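Local coordinates for enterobactin synthetase component F-related protein (PDB 4OXI), which probably activates glycine with ATP as glycyl-adenylate, acting as an adenylation domain in a lipopolysaccharide-modification pathway that gives resistance to antimicrobial peptides, at residues Asn212-Met220 / Arg231-His240; Leu289-Phe297 / Val312-Thr321. All coordinates share one frame; numbering follows the deposited sequence.

Interaction 1. Residues Asn212-Met220 / Arg231-His240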
ATOM      1  N   ASN A 212     -14.487 -18.941  -1.446  1.00 65.70           N
ATOM      2  CA  ASN A 212     -13.429 -18.867  -2.442  1.00 54.93           C
ATOM      3  C   ASN A 212     -12.253 -18.053  -1.924  1.00 44.92           C
ATOM      4  O   ASN A 212     -12.149 -16.854  -2.175  1.00 41.65           O
ATOM      5  CB  ASN A 212     -13.934 -18.338  -3.784  1.00 54.21           C
ATOM      6  CG  ASN A 212     -12.941 -18.580  -4.913  1.00 50.01           C
ATOM      7  OD1 ASN A 212     -11.929 -19.277  -4.740  1.00 51.05           O
ATOM      8  ND2 ASN A 212     -13.226 -18.010  -6.079  1.00 51.43           N
ATOM      9  N   GLU A 213     -11.360 -18.725  -1.204  1.00 41.32           N
ATOM     10  CA  GLU A 213     -10.198 -18.074  -0.642  1.00 33.58           C
ATOM     11  C   GLU A 213      -9.280 -17.585  -1.744  1.00 33.76           C
ATOM     12  O   GLU A 213      -8.376 -16.795  -1.490  1.00 33.14           O
ATOM     13  CB  GLU A 213      -9.456 -19.020   0.291  1.00 36.03           C
ATOM     14  CG  GLU A 213     -10.086 -19.167   1.673  1.00 35.07           C
ATOM     15  CD  GLU A 213      -9.879 -17.940   2.554  1.00 44.27           C
ATOM     16  OE1 GLU A 213      -8.737 -17.715   3.022  1.00 38.86           O
ATOM     17  OE2 GLU A 213     -10.864 -17.200   2.794  1.00 54.94           O
ATOM     18  N   HIS A 214      -9.524 -18.035  -2.972  1.00 33.21           N
ATOM     19  CA  HIS A 214      -8.667 -17.659  -4.088  1.00 36.49           C
ATOM     20  C   HIS A 214      -9.190 -16.513  -4.928  1.00 33.99           C
ATOM     21  O   HIS A 214      -8.489 -16.021  -5.809  1.00 35.57           O
ATOM     22  CB  HIS A 214      -8.336 -18.876  -4.947  1.00 44.52           C
ATOM     23  CG  HIS A 214      -7.532 -19.896  -4.208  1.00 58.93           C
ATOM     24  ND1 HIS A 214      -6.349 -19.577  -3.568  1.00 56.96           N
ATOM     25  CD2 HIS A 214      -7.762 -21.206  -3.953  1.00 58.72           C
ATOM     26  CE1 HIS A 214      -5.875 -20.656  -2.969  1.00 56.55           C
ATOM     27  NE2 HIS A 214      -6.711 -21.656  -3.189  1.00 68.25           N
ATOM     28  N   GLU A 215     -10.409 -16.075  -4.641  1.00 29.57           N
ATOM     29  CA  GLU A 215     -10.933 -14.841  -5.221  1.00 30.80           C
ATOM     30  C   GLU A 215     -10.059 -13.652  -4.786  1.00 25.57           C
ATOM     31  O   GLU A 215      -9.418 -13.686  -3.737  1.00 23.06           O
ATOM     32  CB  GLU A 215     -12.389 -14.640  -4.777  1.00 30.11           C
ATOM     33  CG  GLU A 215     -13.056 -13.396  -5.304  1.00 28.08           C
ATOM     34  CD  GLU A 215     -13.128 -13.370  -6.816  1.00 36.89           C
ATOM     35  OE1 GLU A 215     -14.088 -13.969  -7.358  1.00 38.34           O
ATOM     36  OE2 GLU A 215     -12.236 -12.752  -7.460  1.00 32.30           O
ATOM     37  N   TYR A 216     -10.008 -12.610  -5.601  1.00 25.57           N
ATOM     38  CA  TYR A 216      -9.210 -11.435  -5.263  1.00 25.61           C
ATOM     39  C   TYR A 216      -9.914 -10.561  -4.222  1.00 25.56           C
ATOM     40  O   TYR A 216     -11.108 -10.249  -4.363  1.00 23.06           O
ATOM     41  CB  TYR A 216      -8.965 -10.610  -6.516  1.00 23.04           C
ATOM     42  CG  TYR A 216      -8.217 -11.334  -7.616  1.00 22.92           C
ATOM     43  CD1 TYR A 216      -7.170 -12.204  -7.322  1.00 27.20           C
ATOM     44  CD2 TYR A 216      -8.547 -11.132  -8.953  1.00 22.35           C
ATOM     45  CE1 TYR A 216      -6.472 -12.869  -8.341  1.00 26.79           C
ATOM     46  CE2 TYR A 216      -7.860 -11.788  -9.973  1.00 28.22           C
ATOM     47  CZ  TYR A 216      -6.822 -12.646  -9.658  1.00 29.51           C
ATOM     48  OH  TYR A 216      -6.136 -13.274 -10.665  1.00 32.42           O
ATOM     49  N   ALA A 217      -9.174 -10.152  -3.190  1.00 20.99           N
ATOM     50  CA  ALA A 217      -9.707  -9.243  -2.174  1.00 20.08           C
ATOM     51  C   ALA A 217      -9.521  -7.782  -2.595  1.00 21.49           C
ATOM     52  O   ALA A 217     -10.402  -6.933  -2.357  1.00 19.36           O
ATOM     53  CB  ALA A 217      -9.050  -9.502  -0.810  1.00 16.11           C
ATOM     54  N   TYR A 218      -8.378  -7.483  -3.210  1.00 19.12           N
ATOM     55  CA  TYR A 218      -8.153  -6.135  -3.730  1.00 19.01           C
ATOM     56  C   TYR A 218      -7.162  -6.159  -4.870  1.00 21.09           C
ATOM     57  O   TYR A 218      -6.380  -7.099  -4.996  1.00 21.76           O
ATOM     58  CB  TYR A 218      -7.656  -5.177  -2.629  1.00 17.67           C
ATOM     59  CG  TYR A 218      -6.346  -5.572  -1.956  1.00 19.60           C
ATOM     60  CD1 TYR A 218      -5.120  -5.122  -2.443  1.00 19.89           C
ATOM     61  CD2 TYR A 218      -6.341  -6.379  -0.830  1.00 15.21           C
ATOM     62  CE1 TYR A 218      -3.929  -5.474  -1.820  1.00 15.34           C
ATOM     63  CE2 TYR A 218      -5.147  -6.740  -0.198  1.00 16.66           C
ATOM     64  CZ  TYR A 218      -3.953  -6.287  -0.705  1.00 20.51           C
ATOM     65  OH  TYR A 218      -2.774  -6.643  -0.084  1.00 19.26           O
ATOM     66  N   ILE A 219      -7.189  -5.125  -5.703  1.00 18.08           N
ATOM     67  CA  ILE A 219      -6.206  -5.022  -6.775  1.00 21.49           C
ATOM     68  C   ILE A 219      -5.462  -3.699  -6.691  1.00 20.54           C
ATOM     69  O   ILE A 219      -6.077  -2.629  -6.741  1.00 22.47           O
ATOM     70  CB  ILE A 219      -6.881  -5.115  -8.159  1.00 22.06           C
ATOM     71  CG1 ILE A 219      -7.677  -6.426  -8.274  1.00 18.75           C
ATOM     72  CG2 ILE A 219      -5.843  -4.965  -9.260  1.00 18.69           C
ATOM     73  CD1 ILE A 219      -8.629  -6.463  -9.474  1.00 20.15           C
ATOM     74  N   MET A 220      -4.142  -3.774  -6.585  1.00 21.66           N
ATOM     75  CA  MET A 220      -3.303  -2.589  -6.506  1.00 22.56           C
ATOM     76  C   MET A 220      -2.690  -2.330  -7.860  1.00 25.76           C
ATOM     77  O   MET A 220      -2.722  -3.188  -8.747  1.00 21.41           O
ATOM     78  CB  MET A 220      -2.169  -2.783  -5.493  1.00 18.12           C
ATOM     79  CG  MET A 220      -2.625  -2.843  -4.046  1.00 24.66           C
ATOM     80  SD  MET A 220      -3.841  -1.572  -3.614  1.00 26.71           S
ATOM     81  CE  MET A 220      -3.665  -1.625  -1.821  1.00 22.35           C
ATOM     82  N   ARG A 231      -0.441  -4.370 -12.593  1.00 29.18           N
ATOM     83  CA  ARG A 231      -1.472  -4.581 -11.597  1.00 25.35           C
ATOM     84  C   ARG A 231      -1.300  -5.867 -10.814  1.00 28.72           C
ATOM     85  O   ARG A 231      -0.899  -6.907 -11.353  1.00 24.33           O
ATOM     86  CB  ARG A 231      -2.850  -4.466 -12.218  1.00 28.71           C
ATOM     87  CG  ARG A 231      -3.368  -3.042 -12.053  1.00 42.51           C
ATOM     88  CD  ARG A 231      -4.416  -2.714 -13.040  1.00 41.62           C
ATOM     89  NE  ARG A 231      -3.844  -2.539 -14.361  1.00 42.26           N
ATOM     90  CZ  ARG A 231      -3.743  -1.364 -14.971  1.00 42.76           C
ATOM     91  NH1 ARG A 231      -4.170  -0.257 -14.360  1.00 34.11           N
ATOM     92  NH2 ARG A 231      -3.213  -1.306 -16.189  1.00 41.81           N
ATOM     93  N   ILE A 232      -1.589  -5.772  -9.524  1.00 23.24           N
ATOM     94  CA  ILE A 232      -1.308  -6.851  -8.603  1.00 19.20           C
ATOM     95  C   ILE A 232      -2.589  -7.181  -7.861  1.00 24.33           C
ATOM     96  O   ILE A 232      -3.087  -6.374  -7.064  1.00 22.25           O
ATOM     97  CB  ILE A 232      -0.241  -6.407  -7.608  1.00 22.85           C
ATOM     98  CG1 ILE A 232       1.077  -6.144  -8.343  1.00 20.61           C
ATOM     99  CG2 ILE A 232      -0.049  -7.437  -6.520  1.00 22.65           C
ATOM    100  CD1 ILE A 232       2.084  -5.386  -7.500  1.00 22.92           C
ATOM    101  N   ALA A 233      -3.133  -8.358  -8.147  1.00 19.89           N
ATOM    102  CA  ALA A 233      -4.359  -8.800  -7.522  1.00 22.98           C
ATOM    103  C   ALA A 233      -4.011  -9.726  -6.357  1.00 24.87           C
ATOM    104  O   ALA A 233      -3.378 -10.758  -6.553  1.00 26.60           O
ATOM    105  CB  ALA A 233      -5.238  -9.510  -8.539  1.00 25.15           C
ATOM    106  N   VAL A 234      -4.430  -9.343  -5.153  1.00 22.09           N
ATOM    107  CA  VAL A 234      -4.111 -10.056  -3.930  1.00 20.11           C
ATOM    108  C   VAL A 234      -5.342 -10.852  -3.484  1.00 23.29           C
ATOM    109  O   VAL A 234      -6.439 -10.301  -3.360  1.00 23.71           O
ATOM    110  CB  VAL A 234      -3.697  -9.060  -2.826  1.00 23.12           C
ATOM    111  CG1 VAL A 234      -3.528  -9.765  -1.479  1.00 20.48           C
ATOM    112  CG2 VAL A 234      -2.415  -8.337  -3.219  1.00 19.45           C
ATOM    113  N   SER A 235      -5.171 -12.150  -3.259  1.00 22.36           N
ATOM    114  CA  SER A 235      -6.317 -13.024  -2.968  1.00 24.99           C
ATOM    115  C   SER A 235      -6.709 -12.948  -1.510  1.00 20.67           C
ATOM    116  O   SER A 235      -5.962 -12.422  -0.688  1.00 22.87           O
ATOM    117  CB  SER A 235      -5.963 -14.473  -3.270  1.00 23.21           C
ATOM    118  OG  SER A 235      -5.016 -14.910  -2.320  1.00 24.76           O
ATOM    119  N   TYR A 236      -7.880 -13.483  -1.174  1.00 25.48           N
ATOM    120  CA  TYR A 236      -8.253 -13.591   0.234  1.00 24.85           C
ATOM    121  C   TYR A 236      -7.260 -14.431   1.023  1.00 23.72           C
ATOM    122  O   TYR A 236      -6.909 -14.064   2.146  1.00 23.84           O
ATOM    123  CB  TYR A 236      -9.697 -14.088   0.408  1.00 23.25           C
ATOM    124  CG  TYR A 236     -10.695 -12.974   0.188  1.00 23.35           C
ATOM    125  CD1 TYR A 236     -11.068 -12.139   1.235  1.00 21.48           C
ATOM    126  CD2 TYR A 236     -11.230 -12.730  -1.072  1.00 19.96           C
ATOM    127  CE1 TYR A 236     -11.969 -11.106   1.048  1.00 19.86           C
ATOM    128  CE2 TYR A 236     -12.131 -11.701  -1.276  1.00 22.96           C
ATOM    129  CZ  TYR A 236     -12.496 -10.890  -0.202  1.00 23.96           C
ATOM    130  OH  TYR A 236     -13.389  -9.857  -0.387  1.00 23.53           O
ATOM    131  N   SER A 237      -6.781 -15.538   0.455  1.00 22.42           N
ATOM    132  CA  SER A 237      -5.825 -16.354   1.221  1.00 27.08           C
ATOM    133  C   SER A 237      -4.478 -15.641   1.389  1.00 22.29           C
ATOM    134  O   SER A 237      -3.863 -15.760   2.441  1.00 24.73           O
ATOM    135  CB  SER A 237      -5.643 -17.763   0.644  1.00 27.73           C
ATOM    136  OG  SER A 237      -5.108 -17.712  -0.661  1.00 38.71           O
ATOM    137  N   ASN A 238      -4.032 -14.888   0.380  1.00 23.64           N
ATOM    138  CA  ASN A 238      -2.853 -14.026   0.562  1.00 24.65           C
ATOM    139  C   ASN A 238      -3.047 -13.115   1.768  1.00 23.72           C
ATOM    140  O   ASN A 238      -2.206 -13.053   2.670  1.00 23.93           O
ATOM    141  CB  ASN A 238      -2.629 -13.104  -0.642  1.00 23.89           C
ATOM    142  CG  ASN A 238      -2.255 -13.835  -1.908  1.00 26.01           C
ATOM    143  OD1 ASN A 238      -2.712 -13.465  -2.992  1.00 27.78           O
ATOM    144  ND2 ASN A 238      -1.422 -14.865  -1.792  1.00 26.84           N
ATOM    145  N   LEU A 239      -4.170 -12.400   1.775  1.00 22.28           N
ATOM    146  CA  LEU A 239      -4.436 -11.394   2.806  1.00 21.44           C
ATOM    147  C   LEU A 239      -4.625 -12.022   4.178  1.00 25.54           C
ATOM    148  O   LEU A 239      -4.176 -11.466   5.193  1.00 25.21           O
ATOM    149  CB  LEU A 239      -5.690 -10.589   2.438  1.00 20.74           C
ATOM    150  CG  LEU A 239      -6.316  -9.687   3.506  1.00 27.49           C
ATOM    151  CD1 LEU A 239      -5.313  -8.637   3.979  1.00 23.10           C
ATOM    152  CD2 LEU A 239      -7.595  -9.021   2.975  1.00 18.63           C
ATOM    153  N   HIS A 240      -5.318 -13.163   4.212  1.00 24.64           N
ATOM    154  CA  HIS A 240      -5.608 -13.852   5.481  1.00 25.91           C
ATOM    155  C   HIS A 240      -4.328 -14.375   6.095  1.00 25.15           C
ATOM    156  O   HIS A 240      -4.145 -14.312   7.305  1.00 29.52           O
ATOM    157  CB  HIS A 240      -6.602 -14.999   5.270  1.00 22.43           C
ATOM    158  CG  HIS A 240      -8.018 -14.542   5.121  1.00 26.33           C
ATOM    159  ND1 HIS A 240      -8.940 -15.205   4.341  1.00 28.28           N
ATOM    160  CD2 HIS A 240      -8.671 -13.482   5.653  1.00 28.37           C
ATOM    161  CE1 HIS A 240     -10.099 -14.578   4.402  1.00 23.14           C
ATOM    162  NE2 HIS A 240      -9.967 -13.534   5.197  1.00 26.79           N
TER
HETATM  163  O   HOH W   1      -3.981 -17.203  -3.328  1.00 39.47           O
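Two tyrosine rings each take an alanine methyl squarely over the centre of one face: Ala233 CB stands 3.4 Å from the centroid of the Tyr216 ring, and Ala217 CB 3.6 Å from that of Tyr236. Alanine suits both places because its single methyl lets a ring lie close against the backbone it covers. Tyr218 meets Val234 differently. With chi1 at 60° its CG lies between the backbone N and the carbonyl carbon, which brings the ring back across the neighbouring strand; Val234 CB sits above one face toward the rim, with CG1 against OH and CG2 against CE1. The strands that carry these side chains form an antiparallel hairpin interrupted by a classic beta bulge, in which Ala217 and Tyr218 both face Val234. Val234 O takes a 2.7 Å bond from Ala217 N and a weak one from Tyr218 N, while Met220 and Ile232 exchange a regular pair. The loop joining the strands carries the glycine-, serine- and threonine-rich signature of adenylate-forming enzymes, and the Ile232 side chain lies about 6 Å from the bound glycyl-adenylate. Where the second strand becomes a helix, carbonyls of the turn Asn212-Glu215, ahead of the first strand, accept the first N-H groups: Glu215 O accepts from Tyr236 N at 3.0 Å and Glu213 O from Ser237 N at 2.8 Å. Ser235 and Asn238 complete a capping box at this end. One turn on, His240 ND1 donates nearly straight (168°) to the syn lone pair of Glu213 OE1 at 2.8 Å, ring and carboxylate almost coplanar. Tyr118 OH bonds the other ring nitrogen of His240 and so fixes the ring's rotation, Tyr236 OH bonds Met122 O, and strand 123-126 lies alongside, its Tyr124 bonding the backbones of Ala217 and Ile219.

Interaction 2. Residues Leu289-Phe297 / Val312-Thr321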
ATOM      1  N   LEU A 289      -4.355  17.011   5.488  1.00 33.22           N
ATOM      2  CA  LEU A 289      -3.600  18.136   6.072  1.00 36.75           C
ATOM      3  C   LEU A 289      -2.893  17.850   7.407  1.00 40.82           C
ATOM      4  O   LEU A 289      -2.433  18.791   8.058  1.00 44.27           O
ATOM      5  CB  LEU A 289      -4.531  19.336   6.270  1.00 39.41           C
ATOM      6  CG  LEU A 289      -4.716  20.305   5.103  1.00 42.52           C
ATOM      7  CD1 LEU A 289      -6.035  21.042   5.238  1.00 42.38           C
ATOM      8  CD2 LEU A 289      -3.560  21.284   5.065  1.00 45.22           C
ATOM      9  N   ALA A 290      -2.823  16.582   7.826  1.00 30.94           N
ATOM     10  CA  ALA A 290      -2.111  16.203   9.057  1.00 27.94           C
ATOM     11  C   ALA A 290      -1.008  15.202   8.780  1.00 31.04           C
ATOM     12  O   ALA A 290      -0.263  14.847   9.684  1.00 28.69           O
ATOM     13  CB  ALA A 290      -3.062  15.628  10.091  1.00 22.85           C
ATOM     14  N   LYS A 291      -0.913  14.732   7.537  1.00 30.01           N
ATOM     15  CA  LYS A 291       0.129  13.782   7.171  1.00 32.99           C
ATOM     16  C   LYS A 291       1.496  14.396   7.384  1.00 32.83           C
ATOM     17  O   LYS A 291       2.483  13.680   7.597  1.00 33.16           O
ATOM     18  CB  LYS A 291      -0.034  13.326   5.714  1.00 37.17           C
ATOM     19  CG  LYS A 291      -0.695  11.948   5.583  1.00 36.04           C
ATOM     20  CD  LYS A 291      -1.415  11.763   4.248  1.00 36.81           C
ATOM     21  CE  LYS A 291      -0.469  11.325   3.146  1.00 39.76           C
ATOM     22  NZ  LYS A 291       0.240  10.057   3.481  1.00 37.40           N
ATOM     23  N   LEU A 292       1.546  15.725   7.351  1.00 27.75           N
ATOM     24  CA  LEU A 292       2.802  16.431   7.541  1.00 34.87           C
ATOM     25  C   LEU A 292       3.101  16.722   9.012  1.00 35.12           C
ATOM     26  O   LEU A 292       4.172  17.244   9.332  1.00 35.68           O
ATOM     27  CB  LEU A 292       2.853  17.711   6.696  1.00 31.65           C
ATOM     28  CG  LEU A 292       2.997  17.435   5.200  1.00 41.30           C
ATOM     29  CD1 LEU A 292       3.202  18.718   4.422  1.00 46.33           C
ATOM     30  CD2 LEU A 292       4.144  16.468   4.954  1.00 42.11           C
ATOM     31  N   SER A 293       2.175  16.372   9.903  1.00 28.03           N
ATOM     32  CA  SER A 293       2.478  16.428  11.337  1.00 30.02           C
ATOM     33  C   SER A 293       2.106  15.118  12.046  1.00 31.25           C
ATOM     34  O   SER A 293       1.151  15.064  12.826  1.00 30.39           O
ATOM     35  CB  SER A 293       1.769  17.615  11.979  1.00 32.57           C
ATOM     36  OG  SER A 293       0.408  17.628  11.611  1.00 37.94           O
ATOM     37  N   PRO A 294       2.866  14.050  11.776  1.00 27.18           N
ATOM     38  CA  PRO A 294       2.461  12.734  12.272  1.00 28.63           C
ATOM     39  C   PRO A 294       2.593  12.585  13.791  1.00 27.89           C
ATOM     40  O   PRO A 294       1.692  12.022  14.422  1.00 25.96           O
ATOM     41  CB  PRO A 294       3.404  11.777  11.529  1.00 26.64           C
ATOM     42  CG  PRO A 294       4.610  12.610  11.218  1.00 30.33           C
ATOM     43  CD  PRO A 294       4.073  13.981  10.931  1.00 29.53           C
ATOM     44  N   ALA A 295       3.680  13.089  14.367  1.00 27.59           N
ATOM     45  CA  ALA A 295       3.869  13.002  15.808  1.00 25.73           C
ATOM     46  C   ALA A 295       2.783  13.762  16.570  1.00 25.27           C
ATOM     47  O   ALA A 295       2.255  13.275  17.579  1.00 26.09           O
ATOM     48  CB  ALA A 295       5.255  13.504  16.191  1.00 31.65           C
ATOM     49  N   GLU A 296       2.445  14.957  16.100  1.00 27.29           N
ATOM     50  CA  GLU A 296       1.337  15.692  16.711  1.00 25.52           C
ATOM     51  C   GLU A 296       0.015  14.935  16.590  1.00 26.92           C
ATOM     52  O   GLU A 296      -0.798  14.951  17.515  1.00 24.80           O
ATOM     53  CB  GLU A 296       1.179  17.079  16.099  1.00 28.83           C
ATOM     54  CG  GLU A 296       2.357  18.007  16.324  1.00 31.75           C
ATOM     55  CD  GLU A 296       3.303  18.024  15.142  1.00 40.07           C
ATOM     56  OE1 GLU A 296       3.668  19.132  14.686  1.00 48.28           O
ATOM     57  OE2 GLU A 296       3.675  16.929  14.658  1.00 42.47           O
ATOM     58  N   PHE A 297      -0.212  14.281  15.454  1.00 24.51           N
ATOM     59  CA  PHE A 297      -1.440  13.503  15.301  1.00 22.22           C
ATOM     60  C   PHE A 297      -1.458  12.356  16.325  1.00 22.90           C
ATOM     61  O   PHE A 297      -2.451  12.142  17.012  1.00 20.55           O
ATOM     62  CB  PHE A 297      -1.586  12.974  13.859  1.00 18.74           C
ATOM     63  CG  PHE A 297      -2.930  12.336  13.581  1.00 21.33           C
ATOM     64  CD1 PHE A 297      -3.092  10.965  13.645  1.00 18.98           C
ATOM     65  CD2 PHE A 297      -4.032  13.116  13.266  1.00 20.97           C
ATOM     66  CE1 PHE A 297      -4.327  10.389  13.399  1.00 20.47           C
ATOM     67  CE2 PHE A 297      -5.268  12.549  13.028  1.00 19.02           C
ATOM     68  CZ  PHE A 297      -5.421  11.183  13.091  1.00 20.24           C
ATOM     69  N   VAL A 312       8.504   9.309   7.807  1.00 26.68           N
ATOM     70  CA  VAL A 312       7.733   9.971   8.845  1.00 26.41           C
ATOM     71  C   VAL A 312       8.606  10.372  10.042  1.00 30.75           C
ATOM     72  O   VAL A 312       8.392  11.424  10.646  1.00 28.52           O
ATOM     73  CB  VAL A 312       6.537   9.097   9.245  1.00 29.26           C
ATOM     74  CG1 VAL A 312       6.075   9.391  10.663  1.00 28.16           C
ATOM     75  CG2 VAL A 312       5.403   9.303   8.238  1.00 23.81           C
ATOM     76  N   ILE A 313       9.613   9.556  10.353  1.00 28.83           N
ATOM     77  CA  ILE A 313      10.506   9.843  11.477  1.00 31.28           C
ATOM     78  C   ILE A 313      11.355  11.071  11.188  1.00 35.07           C
ATOM     79  O   ILE A 313      11.546  11.920  12.058  1.00 32.65           O
ATOM     80  CB  ILE A 313      11.452   8.674  11.780  1.00 26.83           C
ATOM     81  CG1 ILE A 313      10.656   7.384  12.017  1.00 26.25           C
ATOM     82  CG2 ILE A 313      12.339   9.006  12.986  1.00 26.10           C
ATOM     83  CD1 ILE A 313      11.532   6.112  12.000  1.00 25.26           C
ATOM     84  N   GLU A 314      11.865  11.165   9.964  1.00 35.44           N
ATOM     85  CA  GLU A 314      12.695  12.302   9.587  1.00 39.73           C
ATOM     86  C   GLU A 314      11.895  13.584   9.658  1.00 39.97           C
ATOM     87  O   GLU A 314      12.364  14.602  10.175  1.00 43.71           O
ATOM     88  CB  GLU A 314      13.244  12.121   8.180  1.00 38.57           C
ATOM     89  CG  GLU A 314      14.426  11.191   8.121  1.00 47.34           C
ATOM     90  CD  GLU A 314      15.212  11.363   6.840  1.00 50.91           C
ATOM     91  OE1 GLU A 314      16.466  11.344   6.896  1.00 55.95           O
ATOM     92  OE2 GLU A 314      14.570  11.524   5.781  1.00 50.40           O
ATOM     93  N   LEU A 315      10.678  13.522   9.134  1.00 36.43           N
ATOM     94  CA  LEU A 315       9.767  14.656   9.168  1.00 36.72           C
ATOM     95  C   LEU A 315       9.478  15.108  10.600  1.00 41.49           C
ATOM     96  O   LEU A 315       9.501  16.302  10.903  1.00 43.20           O
ATOM     97  CB  LEU A 315       8.471  14.286   8.463  1.00 33.74           C
ATOM     98  CG  LEU A 315       7.344  15.309   8.511  1.00 42.04           C
ATOM     99  CD1 LEU A 315       7.810  16.667   7.988  1.00 42.19           C
ATOM    100  CD2 LEU A 315       6.182  14.801   7.683  1.00 39.15           C
ATOM    101  N   ALA A 316       9.203  14.152  11.480  1.00 35.58           N
ATOM    102  CA  ALA A 316       8.917  14.488  12.865  1.00 37.33           C
ATOM    103  C   ALA A 316      10.122  15.174  13.517  1.00 41.49           C
ATOM    104  O   ALA A 316       9.950  16.072  14.343  1.00 39.46           O
ATOM    105  CB  ALA A 316       8.508  13.249  13.641  1.00 32.99           C
ATOM    106  N   LEU A 317      11.330  14.754  13.132  1.00 38.67           N
ATOM    107  CA  LEU A 317      12.567  15.362  13.627  1.00 39.58           C
ATOM    108  C   LEU A 317      12.776  16.771  13.093  1.00 47.18           C
ATOM    109  O   LEU A 317      13.258  17.652  13.817  1.00 49.85           O
ATOM    110  CB  LEU A 317      13.780  14.497  13.279  1.00 37.07           C
ATOM    111  CG  LEU A 317      13.923  13.255  14.152  1.00 40.08           C
ATOM    112  CD1 LEU A 317      14.996  12.318  13.617  1.00 41.67           C
ATOM    113  CD2 LEU A 317      14.217  13.660  15.586  1.00 38.09           C
ATOM    114  N   GLN A 318      12.423  16.981  11.826  1.00 45.36           N
ATOM    115  CA  GLN A 318      12.562  18.294  11.202  1.00 45.21           C
ATOM    116  C   GLN A 318      11.664  19.321  11.889  1.00 46.78           C
ATOM    117  O   GLN A 318      12.032  20.489  12.016  1.00 51.98           O
ATOM    118  CB  GLN A 318      12.272  18.219   9.695  1.00 44.39           C
ATOM    119  CG  GLN A 318      13.420  17.597   8.885  1.00 55.31           C
ATOM    120  CD  GLN A 318      12.988  17.011   7.536  1.00 60.13           C
ATOM    121  OE1 GLN A 318      11.883  17.273   7.044  1.00 60.29           O
ATOM    122  NE2 GLN A 318      13.868  16.204   6.937  1.00 52.04           N
ATOM    123  N   ARG A 319      10.500  18.878  12.350  1.00 43.12           N
ATOM    124  CA  ARG A 319       9.560  19.767  13.028  1.00 43.88           C
ATOM    125  C   ARG A 319       9.826  19.891  14.523  1.00 44.44           C
ATOM    126  O   ARG A 319       9.033  20.500  15.240  1.00 45.96           O
ATOM    127  CB  ARG A 319       8.133  19.264  12.831  1.00 46.80           C
ATOM    128  CG  ARG A 319       7.731  19.115  11.384  1.00 48.27           C
ATOM    129  CD  ARG A 319       6.430  18.354  11.287  1.00 41.56           C
ATOM    130  NE  ARG A 319       5.405  18.963  12.131  1.00 47.07           N
ATOM    131  CZ  ARG A 319       4.643  19.985  11.748  1.00 48.23           C
ATOM    132  NH1 ARG A 319       3.726  20.481  12.571  1.00 44.37           N
ATOM    133  NH2 ARG A 319       4.802  20.506  10.535  1.00 43.58           N
ATOM    134  N   GLN A 320      10.922  19.293  14.988  1.00 48.57           N
ATOM    135  CA  GLN A 320      11.299  19.327  16.402  1.00 48.52           C
ATOM    136  C   GLN A 320      10.182  18.806  17.316  1.00 50.05           C
ATOM    137  O   GLN A 320       9.839  19.449  18.304  1.00 54.07           O
ATOM    138  CB  GLN A 320      11.701  20.755  16.799  1.00 53.99           C
ATOM    139  CG  GLN A 320      12.544  21.476  15.732  1.00 59.05           C
ATOM    140  CD  GLN A 320      12.802  22.948  16.048  1.00 63.38           C
ATOM    141  OE1 GLN A 320      12.772  23.366  17.211  1.00 68.70           O
ATOM    142  NE2 GLN A 320      13.057  23.737  15.010  1.00 59.26           N
ATOM    143  N   THR A 321       9.616  17.643  16.983  1.00 44.93           N
ATOM    144  CA  THR A 321       8.500  17.078  17.744  1.00 46.24           C
ATOM    145  C   THR A 321       8.835  15.737  18.379  1.00 46.85           C
ATOM    146  O   THR A 321       7.996  15.137  19.057  1.00 53.22           O
ATOM    147  CB  THR A 321       7.236  16.871  16.868  1.00 46.10           C
ATOM    148  OG1 THR A 321       7.575  16.126  15.687  1.00 43.69           O
ATOM    149  CG2 THR A 321       6.627  18.195  16.473  1.00 42.78           C
TER
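Pro294 CG rests 3.6 Å from Val312 CG1, the proline ring and the valine branch sliding past each other in opposite directions. Val312 turns this methyl to the proline with CG1 anti to its backbone N (chi1 155°). Proline fits the first turn of a helix, where no N-H is needed for an intrahelical bond, and its closed, puckered ring offers a compact apolar surface. Leu315 CD2 reaches further along the same side, touching Pro294 CD and, at 3.8 Å, Leu292 CD2. Ala295 CB and Ala316 CB meet at 4.1 Å; two such small residues let the backbones come close. The helices concerned, 294-301 and 311-318, precede and follow strand 305-308, an edge strand of a mixed sheet, and the second belongs to the crossover to the parallel strand 332-336. Trp306 of that edge strand touches both Pro294 and Val312. Charge pairing lies on the more exposed side: Glu296 OE1 approaches the edge of the Arg319 guanidinium in a salt bridge, with NH1 in the main bond and NE in a weak one. The modelled 2.5 Å from OE1 to NH1 is unusually short and its exact value doubtful. Leu292 O and Ser293 CB lie over one and the same face of this guanidinium. Among the hydrogen bonds that shape residues 312-321, Ala316 O is gripped twice by Thr321, by OG1 at 2.7 Å and by N at 3.1 Å. The latter belongs to a Schellman motif with Gln320 at positive phi. With chi1 at 52° and its own bond to Ala316 O, Thr321 OG1 lies 3.5 Å from Ala295 CB.

Followed from the N terminus, the chain first meets interaction 1, where residues 212-220 and 231-240 close the hairpin over the ten residues between them. It then runs on through helix 236-249, strand 257-260, helix 268-279 and strand 282-285 before interaction 2 opens at residue 289. That second contact closes a loop of fourteen residues, holding the end of helix 294-301 and strand 305-308, by bringing residues 312-321 back. The two loops follow in series, neither nesting nor crossing. Their centres are 33 Å apart, on opposite sides of the chain's centre: interaction 1 ties the hairpin to its following helix, whereas interaction 2 joins two helices beside a mixed sheet.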